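Local atomic coordinates of uncharacterized GST-like proteinprotein (Pseudomonas syringae pv. tomato, PDB entry 3IC8), a protein that is of unknown function but probably belongs to the glutathione S-transferase family, whose thioredoxin-like N-terminal domain commonly binds glutathione. Residues T53-L56 and D61-C64; T66-R71 and R281-L286; A241-E246 and V295-F300. All blocks are in the same frame, centred on the assembly; numbering follows the deposited sequence.

The three contacts follow one mixed sheet from its thioredoxin-like part into the C-terminal strands of the chain. Interaction 1 closes first, within a hairpin of strands 55-58 and 61-63. Interaction 2 sets helix 66-76, which follows that hairpin directly, against residues entering strand 284-290, and interaction 3 lays the loop 241-246 beside strand 296-300. The last two alternate along the chain. Their centres are about 10 Å apart, as are those of interactions 1 and 2, whereas 1 and 3 lie about 13 Å apart. Strand 296-300, between 61-63 and 284-290, joins all three, so the C-terminal strands extend the sheet of the GST N-terminal domain.

Interaction 1: residues T53-L56 and D61-C64; sequences TPVL and DIYC
L56 and Y63 form an antiparallel, hydrogen-bonded pair, their CA atoms 4.9 Å apart, and so illustrate how a short hairpin is stitched together. L56 N donates to Y63 O over 3.0 Å at an N-H...O angle of 167°, and Y63 N returns a bond to L56 O over 2.8 Å. The CA of I62 adds a CA-H...O contact of 3.6 Å to L56 O.

Among the side chains, L56 and Y63 share one face of the sheet and meet through their first carbons, CB to CB at 4.0 Å. A chi1 of -62° sets CG of Y63 beside its backbone N, the same N that bonds L56 O, and this brings the ring edge to that oxygen, which sits in the ring plane 3.5 Å from Y63 CD2. V55 and I62 meet through single methyl branches, V55 CG1 to I62 CG2 at 4.1 Å, and the same V55 CG1 rests 3.7 Å from Y63 O.

Beyond the hairpin, Y63 stacks on H299 and its OH bonds R72 NE, while D61 OD1 bonds H299 NE2. In the thioredoxin fold this hairpin follows the cis-proline loop, and P54 indeed has a cis peptide bond before it. Two near-straight amide bonds satisfy both buried backbone groups of each paired residue, while apolar branches and a ring edge pack beside them.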
# COMPACT_ATOMS: atom_id res chain seq x y z
N THR A 53 -13.76 -28.86 -7.38
CA THR A 53 -12.51 -28.27 -7.72
C THR A 53 -12.42 -27.09 -6.82
O THR A 53 -13.39 -26.73 -6.24
CB THR A 53 -12.52 -27.83 -9.15
OG1 THR A 53 -13.66 -27.03 -9.39
CG2 THR A 53 -12.61 -29.00 -10.03
N PRO A 54 -11.25 -26.53 -6.62
CA PRO A 54 -10.07 -26.81 -7.41
C PRO A 54 -9.40 -28.14 -7.17
O PRO A 54 -9.49 -28.70 -6.12
CB PRO A 54 -9.16 -25.68 -7.02
CG PRO A 54 -10.00 -24.67 -6.57
CD PRO A 54 -11.07 -25.32 -5.84
N VAL A 55 -8.71 -28.62 -8.19
CA VAL A 55 -8.03 -29.88 -8.16
C VAL A 55 -6.59 -29.73 -8.59
O VAL A 55 -6.29 -28.98 -9.46
CB VAL A 55 -8.76 -30.88 -9.04
CG1 VAL A 55 -7.88 -31.96 -9.47
CG2 VAL A 55 -9.90 -31.44 -8.31
N LEU A 56 -5.71 -30.45 -7.94
CA LEU A 56 -4.29 -30.33 -8.21
C LEU A 56 -3.71 -31.51 -8.99
O LEU A 56 -3.80 -32.63 -8.59
CB LEU A 56 -3.54 -30.17 -6.91
CG LEU A 56 -2.21 -29.46 -6.84
CD1 LEU A 56 -1.26 -30.23 -6.04
CD2 LEU A 56 -1.65 -29.15 -8.15
N ASP A 61 -0.60 -37.89 -11.10
CA ASP A 61 -1.14 -37.86 -9.76
C ASP A 61 -2.13 -36.72 -9.63
O ASP A 61 -1.84 -35.60 -9.94
CB ASP A 61 -0.04 -37.69 -8.72
CG ASP A 61 0.81 -38.91 -8.57
OD1 ASP A 61 0.37 -39.87 -7.96
OD2 ASP A 61 1.92 -38.90 -9.05
N ILE A 62 -3.32 -37.06 -9.18
CA ILE A 62 -4.39 -36.13 -9.07
C ILE A 62 -4.75 -35.99 -7.62
O ILE A 62 -4.96 -36.95 -6.95
CB ILE A 62 -5.57 -36.61 -9.89
CG1 ILE A 62 -5.32 -36.29 -11.34
CG2 ILE A 62 -6.80 -35.88 -9.52
CD1 ILE A 62 -4.79 -37.39 -12.10
N TYR A 63 -4.80 -34.76 -7.13
CA TYR A 63 -5.09 -34.50 -5.74
C TYR A 63 -6.39 -33.76 -5.57
O TYR A 63 -6.59 -32.72 -6.11
CB TYR A 63 -3.96 -33.70 -5.13
CG TYR A 63 -2.65 -34.40 -5.14
CD1 TYR A 63 -2.19 -35.04 -4.04
CD2 TYR A 63 -1.88 -34.43 -6.27
CE1 TYR A 63 -1.02 -35.67 -4.05
CE2 TYR A 63 -0.72 -35.05 -6.28
CZ TYR A 63 -0.29 -35.67 -5.17
OH TYR A 63 0.90 -36.31 -5.17
N CYS A 64 -7.27 -34.35 -4.78
CA CYS A 64 -8.63 -33.90 -4.58
C CYS A 64 -8.78 -33.34 -3.21
O CYS A 64 -8.32 -33.90 -2.28
CB CYS A 64 -9.58 -35.08 -4.69
SG CYS A 64 -9.64 -35.88 -6.23

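Interaction 2: residues T66-R71 and R281-L286; sequences TALMAR and REELIL
L68 is the first residue of the helical segment 66-71 to reach across to 281-286. Its CG stands anti to the backbone N (chi1 -167°), which carries CD1 outward to 3.8 Å from the backbone oxygen E282 O and 4.4 Å from CG of E283. The contact is thus a methyl group laid against a peptide and the aliphatic part of a glutamate, whose carboxylate is engaged elsewhere, by H299.

One helical turn later comes R71, extended from CG to NE, and here charge takes over. E282, bent at chi2 (-74°), crosses the arginine at about a right angle and places its carboxylate over one face of the guanidinium, offset toward the rim on the NE side, the two planes 27° apart. E282 OE1 lies 3.3 Å from R71 NE but well out of the guanidinium plane. No N-H points at it, making this a salt bridge of charges alone, near the surface. The same arginine also makes a cation-pi contact with Y83.

T66, M69 and A70 touch helix 16-25, while L68 also touches H299 and P301; helix 66-76 therefore lies between helix 16-25 and the chain entering strand 284-290, which pairs with strand 296-300.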
# COMPACT_ATOMS: atom_id res chain seq x y z
N THR A 66 -8.94 -29.42 -1.21
CA THR A 66 -7.93 -28.42 -0.93
C THR A 66 -7.14 -28.71 0.31
O THR A 66 -6.03 -28.33 0.42
CB THR A 66 -8.47 -27.00 -0.92
OG1 THR A 66 -9.28 -26.79 0.23
CG2 THR A 66 -9.25 -26.77 -2.12
N ALA A 67 -7.74 -29.38 1.26
CA ALA A 67 -7.01 -29.66 2.46
C ALA A 67 -5.82 -30.55 2.20
O ALA A 67 -4.78 -30.39 2.76
CB ALA A 67 -7.91 -30.26 3.45
N LEU A 68 -6.01 -31.53 1.35
CA LEU A 68 -4.97 -32.40 0.87
C LEU A 68 -3.95 -31.70 0.02
O LEU A 68 -2.80 -32.02 0.04
CB LEU A 68 -5.57 -33.56 0.11
CG LEU A 68 -4.63 -34.70 -0.18
CD1 LEU A 68 -4.36 -35.45 1.05
CD2 LEU A 68 -5.17 -35.58 -1.20
N MSE A 69 -4.41 -30.74 -0.75
CA MSE A 69 -3.60 -30.01 -1.67
C MSE A 69 -2.53 -29.27 -0.92
O MSE A 69 -1.42 -29.17 -1.37
CB MSE A 69 -4.47 -29.05 -2.45
CG MSE A 69 -3.77 -28.30 -3.52
SE MSE A 69 -4.82 -26.91 -4.35
CE MSE A 69 -3.87 -25.40 -3.78
N ALA A 70 -2.88 -28.77 0.25
CA ALA A 70 -1.94 -28.07 1.07
C ALA A 70 -0.80 -28.94 1.50
O ALA A 70 0.31 -28.52 1.49
CB ALA A 70 -2.62 -27.52 2.26
N ARG A 71 -1.09 -30.15 1.90
CA ARG A 71 -0.05 -31.07 2.25
C ARG A 71 0.87 -31.51 1.13
O ARG A 71 2.01 -31.72 1.35
CB ARG A 71 -0.63 -32.24 3.01
CG ARG A 71 -1.06 -31.81 4.35
CD ARG A 71 -1.77 -32.82 5.12
NE ARG A 71 -2.46 -32.20 6.23
CZ ARG A 71 -1.91 -31.93 7.40
NH1 ARG A 71 -0.67 -32.22 7.63
NH2 ARG A 71 -2.61 -31.37 8.33
N ARG A 281 -2.23 -42.27 7.08
CA ARG A 281 -2.78 -41.39 8.09
C ARG A 281 -3.47 -40.17 7.50
O ARG A 281 -4.52 -39.76 7.94
CB ARG A 281 -1.66 -40.92 8.98
CG ARG A 281 -1.23 -41.88 10.01
CD ARG A 281 0.17 -41.57 10.47
NE ARG A 281 0.76 -42.63 11.27
CZ ARG A 281 1.16 -43.80 10.81
NH1 ARG A 281 1.03 -44.10 9.53
NH2 ARG A 281 1.69 -44.69 11.62
N GLU A 282 -2.85 -39.60 6.50
CA GLU A 282 -3.37 -38.48 5.80
C GLU A 282 -3.95 -38.81 4.45
O GLU A 282 -4.56 -37.97 3.85
CB GLU A 282 -2.26 -37.48 5.61
CG GLU A 282 -1.72 -36.92 6.87
CD GLU A 282 -2.64 -35.92 7.53
OE1 GLU A 282 -3.46 -35.32 6.85
OE2 GLU A 282 -2.55 -35.72 8.74
N GLU A 283 -3.74 -40.01 3.95
CA GLU A 283 -4.00 -40.26 2.55
C GLU A 283 -4.53 -41.62 2.13
O GLU A 283 -4.18 -42.62 2.66
CB GLU A 283 -2.71 -40.01 1.80
CG GLU A 283 -2.87 -39.55 0.41
CD GLU A 283 -1.56 -39.25 -0.23
OE1 GLU A 283 -0.53 -39.70 0.26
OE2 GLU A 283 -1.55 -38.57 -1.24
N LEU A 284 -5.35 -41.61 1.11
CA LEU A 284 -5.70 -42.80 0.38
C LEU A 284 -5.37 -42.62 -1.09
O LEU A 284 -5.70 -41.62 -1.66
CB LEU A 284 -7.17 -43.11 0.53
CG LEU A 284 -7.75 -43.18 1.92
CD1 LEU A 284 -9.13 -42.72 1.89
CD2 LEU A 284 -7.70 -44.54 2.38
N ILE A 285 -4.74 -43.61 -1.69
CA ILE A 285 -4.40 -43.53 -3.10
C ILE A 285 -5.06 -44.60 -3.95
O ILE A 285 -5.03 -45.75 -3.64
CB ILE A 285 -2.92 -43.63 -3.29
CG1 ILE A 285 -2.22 -42.74 -2.30
CG2 ILE A 285 -2.55 -43.16 -4.62
CD1 ILE A 285 -0.86 -42.48 -2.65
N LEU A 286 -5.60 -44.19 -5.06
CA LEU A 286 -6.30 -45.14 -5.81
C LEU A 286 -5.86 -45.07 -7.26
O LEU A 286 -5.61 -44.02 -7.78
CB LEU A 286 -7.78 -44.93 -5.54
CG LEU A 286 -8.88 -45.23 -6.49
CD1 LEU A 286 -10.15 -44.71 -5.91
CD2 LEU A 286 -8.53 -44.52 -7.74

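Interaction 3: residues A241-E246 and V295-F300; sequences APLPDE and VVHVHF
Van der Waals contact between L243 and H297 carries most of this small interface, an example of a loop without regular structure resting on a strand by very few atoms. The CD2 methyl of L243 approaches the imidazole obliquely, 3.8 Å from H297 NE2 and 3.9 Å from H297 CD2, and the two side chains cross at about a right angle. In L243 the CG is anti to the carbonyl carbon (chi1 -50°), and a chi2 of -178° sends CD1 on in the extended direction and leaves CD2 as the side branch, which is turned to the ring. The backbone carbonyl of A241 adds a looser approach, its O 4.2 Å from H297 CD2 and again oblique to the ring.

The strand concerned, 296-300, is inserted between 61-63, its parallel neighbour, and the antiparallel 284-290. It thus links the thioredoxin-like portion of the sheet, characteristic of the GST N-terminal domain, to the strands near the C terminus, and the loop 241-246, which in sequence follows helix 228-237 and precedes strand 259-264, runs past it.

Polar interactions do not cross directly between the two segments. A weak bond of 3.5 Å from H297 ND1 to V296 O, within the strand, may bias the rotation of the imidazole only slightly. A241 N is held by D61 OD2, from the adjoining strand 61-63.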
# COMPACT_ATOMS: atom_id res chain seq x y z
N ALA A 241 3.77 -41.20 -9.25
CA ALA A 241 4.86 -41.14 -8.32
C ALA A 241 4.87 -42.35 -7.43
O ALA A 241 3.88 -43.01 -7.24
CB ALA A 241 4.77 -39.93 -7.50
N PRO A 242 6.03 -42.65 -6.90
CA PRO A 242 6.17 -43.80 -6.02
C PRO A 242 5.34 -43.54 -4.80
O PRO A 242 5.26 -42.41 -4.38
CB PRO A 242 7.65 -43.78 -5.68
CG PRO A 242 8.08 -42.44 -5.93
CD PRO A 242 7.30 -41.96 -7.07
N LEU A 243 4.73 -44.57 -4.26
CA LEU A 243 3.89 -44.48 -3.10
C LEU A 243 4.68 -44.19 -1.85
O LEU A 243 5.83 -44.49 -1.77
CB LEU A 243 3.16 -45.78 -2.89
CG LEU A 243 2.44 -46.40 -4.05
CD1 LEU A 243 1.77 -47.61 -3.62
CD2 LEU A 243 1.44 -45.46 -4.56
N PRO A 244 4.03 -43.65 -0.86
CA PRO A 244 4.69 -43.32 0.38
C PRO A 244 5.15 -44.57 1.09
O PRO A 244 4.56 -45.62 0.92
CB PRO A 244 3.58 -42.66 1.17
CG PRO A 244 2.70 -42.16 0.19
CD PRO A 244 2.68 -43.10 -0.90
N ASP A 245 6.20 -44.47 1.87
CA ASP A 245 6.76 -45.65 2.48
C ASP A 245 6.19 -45.89 3.84
O ASP A 245 6.60 -46.79 4.52
CB ASP A 245 8.27 -45.61 2.53
CG ASP A 245 8.79 -44.34 3.10
OD1 ASP A 245 10.00 -44.13 3.04
OD2 ASP A 245 7.98 -43.55 3.61
N GLU A 246 5.22 -45.10 4.23
CA GLU A 246 4.62 -45.18 5.54
C GLU A 246 3.91 -46.50 5.74
O GLU A 246 3.35 -47.05 4.83
CB GLU A 246 3.67 -44.02 5.72
CG GLU A 246 2.45 -44.34 6.51
CD GLU A 246 1.59 -43.13 6.73
OE1 GLU A 246 0.81 -43.14 7.68
OE2 GLU A 246 1.69 -42.17 5.97
N VAL A 295 -2.95 -44.62 -17.10
CA VAL A 295 -2.93 -45.00 -15.72
C VAL A 295 -2.70 -43.80 -14.86
O VAL A 295 -1.81 -43.02 -15.11
CB VAL A 295 -1.85 -46.00 -15.45
CG1 VAL A 295 -1.80 -46.28 -14.01
CG2 VAL A 295 -2.10 -47.24 -16.20
N VAL A 296 -3.50 -43.68 -13.82
CA VAL A 296 -3.50 -42.52 -12.98
C VAL A 296 -3.68 -42.88 -11.52
O VAL A 296 -4.35 -43.82 -11.18
CB VAL A 296 -4.61 -41.63 -13.43
CG1 VAL A 296 -5.46 -41.25 -12.32
CG2 VAL A 296 -4.08 -40.47 -14.14
N HIS A 297 -3.07 -42.11 -10.64
CA HIS A 297 -3.23 -42.28 -9.22
C HIS A 297 -4.02 -41.09 -8.70
O HIS A 297 -3.66 -39.98 -8.98
CB HIS A 297 -1.89 -42.27 -8.52
CG HIS A 297 -1.21 -43.60 -8.49
ND1 HIS A 297 -1.62 -44.67 -9.22
CD2 HIS A 297 -0.13 -44.01 -7.80
CE1 HIS A 297 -0.83 -45.69 -8.99
NE2 HIS A 297 0.08 -45.31 -8.12
N VAL A 298 -5.07 -41.35 -7.94
CA VAL A 298 -5.91 -40.32 -7.37
C VAL A 298 -5.85 -40.33 -5.86
O VAL A 298 -6.02 -41.34 -5.24
CB VAL A 298 -7.32 -40.48 -7.85
CG1 VAL A 298 -8.16 -39.33 -7.44
CG2 VAL A 298 -7.34 -40.60 -9.29
N HIS A 299 -5.60 -39.18 -5.27
CA HIS A 299 -5.37 -39.09 -3.85
C HIS A 299 -6.47 -38.38 -3.10
O HIS A 299 -6.90 -37.34 -3.48
CB HIS A 299 -4.06 -38.41 -3.56
CG HIS A 299 -2.94 -38.83 -4.43
ND1 HIS A 299 -1.74 -39.27 -3.93
CD2 HIS A 299 -2.80 -38.82 -5.77
CE1 HIS A 299 -0.93 -39.54 -4.92
NE2 HIS A 299 -1.55 -39.27 -6.05
N PHE A 300 -6.91 -39.00 -2.02
CA PHE A 300 -7.97 -38.50 -1.18
C PHE A 300 -7.54 -38.51 0.24
O PHE A 300 -6.83 -39.36 0.64
CB PHE A 300 -9.18 -39.40 -1.25
CG PHE A 300 -9.80 -39.48 -2.57
CD1 PHE A 300 -10.64 -38.53 -3.00
CD2 PHE A 300 -9.56 -40.55 -3.37
CE1 PHE A 300 -11.21 -38.63 -4.19
CE2 PHE A 300 -10.14 -40.64 -4.56
CZ PHE A 300 -10.97 -39.70 -4.97